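Local coordinates for protein prolyl oligopeptidase (PDB 1YR2) that probably hydrolyses oligopeptides after proline, and more slowly perhaps after alanine, as a serine peptidase of the prolyl oligopeptidase family, at residues A[123-128]-A[134-139]. Residues are numbered along the deposited sequence; the frame is centred on the assembly and turned at random.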
# COMPACT_ATOMS: atom_id res chain seq x y z
N TYR A 123 -1.51 -5.68 22.61
CA TYR A 123 -1.09 -4.97 21.40
C TYR A 123 0.33 -5.34 21.04
O TYR A 123 1.16 -5.58 21.89
CB TYR A 123 -1.24 -3.44 21.58
CG TYR A 123 -0.49 -2.91 22.79
CD1 TYR A 123 -1.00 -3.07 24.05
CD2 TYR A 123 0.75 -2.32 22.65
CE1 TYR A 123 -0.35 -2.62 25.17
CE2 TYR A 123 1.44 -1.86 23.76
CZ TYR A 123 0.88 -2.04 25.03
OH TYR A 123 1.55 -1.62 26.15
N SER A 124 0.60 -5.41 19.75
CA SER A 124 1.95 -5.57 19.27
C SER A 124 2.76 -4.25 19.45
O SER A 124 2.16 -3.16 19.43
CB SER A 124 1.92 -6.07 17.81
OG SER A 124 1.61 -5.05 16.91
N TRP A 125 4.08 -4.38 19.60
CA TRP A 125 4.99 -3.27 19.66
C TRP A 125 6.32 -3.69 19.10
O TRP A 125 6.80 -4.75 19.40
CB TRP A 125 5.19 -2.76 21.08
CG TRP A 125 6.09 -1.61 21.18
CD1 TRP A 125 5.78 -0.34 20.93
CD2 TRP A 125 7.46 -1.62 21.58
NE1 TRP A 125 6.87 0.48 21.12
CE2 TRP A 125 7.91 -0.28 21.54
CE3 TRP A 125 8.36 -2.62 21.99
CZ2 TRP A 125 9.20 0.08 21.91
CZ3 TRP A 125 9.63 -2.26 22.34
CH2 TRP A 125 10.05 -0.92 22.30
N ASN A 126 6.88 -2.83 18.26
CA ASN A 126 8.25 -2.93 17.78
C ASN A 126 9.01 -1.67 18.15
O ASN A 126 8.54 -0.61 17.95
CB ASN A 126 8.24 -3.10 16.26
CG ASN A 126 9.54 -3.72 15.73
OD1 ASN A 126 10.63 -3.18 15.98
ND2 ASN A 126 9.43 -4.86 14.99
N SER A 127 10.23 -1.81 18.65
CA SER A 127 11.08 -0.65 18.93
C SER A 127 11.53 0.10 17.67
O SER A 127 11.98 1.25 17.74
CB SER A 127 12.33 -1.13 19.67
OG SER A 127 12.99 -2.09 18.85
N GLY A 128 11.43 -0.56 16.52
CA GLY A 128 11.91 -0.07 15.25
C GLY A 128 13.08 -0.95 14.84
O GLY A 128 13.40 -1.04 13.67
N GLN A 134 6.99 -7.69 19.34
CA GLN A 134 6.57 -8.39 20.54
C GLN A 134 5.06 -8.21 20.70
O GLN A 134 4.51 -7.31 20.13
CB GLN A 134 7.22 -7.76 21.75
CG GLN A 134 8.77 -7.78 21.73
CD GLN A 134 9.41 -7.01 22.89
OE1 GLN A 134 8.89 -5.99 23.29
NE2 GLN A 134 10.56 -7.48 23.40
N LEU A 135 4.46 -9.09 21.50
CA LEU A 135 3.08 -8.93 21.98
C LEU A 135 3.20 -8.51 23.44
O LEU A 135 3.74 -9.25 24.29
CB LEU A 135 2.30 -10.24 21.88
CG LEU A 135 0.82 -10.08 22.28
CD1 LEU A 135 0.15 -9.04 21.48
CD2 LEU A 135 0.14 -11.46 22.19
N LEU A 136 2.69 -7.32 23.68
CA LEU A 136 2.57 -6.74 25.01
C LEU A 136 1.16 -6.78 25.56
O LEU A 136 0.14 -6.83 24.83
CB LEU A 136 3.01 -5.27 24.99
CG LEU A 136 4.38 -4.98 24.41
CD1 LEU A 136 4.76 -3.60 24.77
CD2 LEU A 136 5.39 -5.98 24.89
N VAL A 137 1.11 -6.76 26.88
CA VAL A 137 -0.15 -6.76 27.59
C VAL A 137 -0.03 -5.85 28.79
O VAL A 137 1.03 -5.71 29.41
CB VAL A 137 -0.52 -8.18 28.07
CG1 VAL A 137 0.51 -8.71 29.07
CG2 VAL A 137 -1.92 -8.20 28.65
N ARG A 138 -1.10 -5.20 29.16
CA ARG A 138 -1.10 -4.43 30.41
C ARG A 138 -2.53 -4.30 30.93
O ARG A 138 -3.46 -4.63 30.22
CB ARG A 138 -0.44 -3.07 30.18
CG ARG A 138 -1.30 -2.08 29.39
CD ARG A 138 -0.57 -0.71 29.14
NE ARG A 138 -1.44 0.16 28.34
CZ ARG A 138 -1.03 1.05 27.49
NH1 ARG A 138 0.25 1.29 27.34
NH2 ARG A 138 -1.90 1.76 26.82
N PRO A 139 -2.74 -3.88 32.18
CA PRO A 139 -4.13 -3.69 32.63
C PRO A 139 -4.88 -2.66 31.76
O PRO A 139 -4.30 -1.66 31.33
CB PRO A 139 -3.97 -3.21 34.09
CG PRO A 139 -2.59 -3.77 34.49
CD PRO A 139 -1.76 -3.57 33.24
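Tyr-123 and Leu-136 pair through two backbone hydrogen bonds, Tyr-123 N to Leu-136 O (3.0 Å) and Leu-136 N to Tyr-123 O (2.9 Å). Trp-125 and Gln-134 form a second hydrogen-bonded antiparallel pair; between these two pairs, at the non-hydrogen-bonded pair Ser-124/Leu-135, Ser-124 CA makes a CA-H...O contact with Gln-134 O (3.2 Å). Tyr-123, Trp-125 and Leu-136 pack on one face of the sheet, which Gln-134 shares. With CG between backbone N and carbonyl carbon (chi1 56°), Tyr-123 swings its ring toward the partner strand, and Leu-136 CB lies over one ring face (CH-pi, 4.1 Å from the centroid). Leu-136 CD1 reaches Trp-125 CB at 3.8 Å. Gln-134 OE1 meets the indole edge 3.7 Å from Trp-125 CE3, while its NE2 donates a hydrogen bond to Asp-153 OD2. Arg-138 crosses the phenol at about a right angle, planes 56° apart; its NH1, salt-bridged to Glu-448, lies 3.4 Å from Tyr-123 OH but too poorly angled for a hydrogen bond. Cutting Tyr-123 back to an alanine would probably leave Leu-136 CB and the Arg-138 guanidinium without their aromatic neighbour. Strands 120-126 and 134-139 thus form a beta hairpin, the central two strands of a four-stranded antiparallel beta-propeller blade.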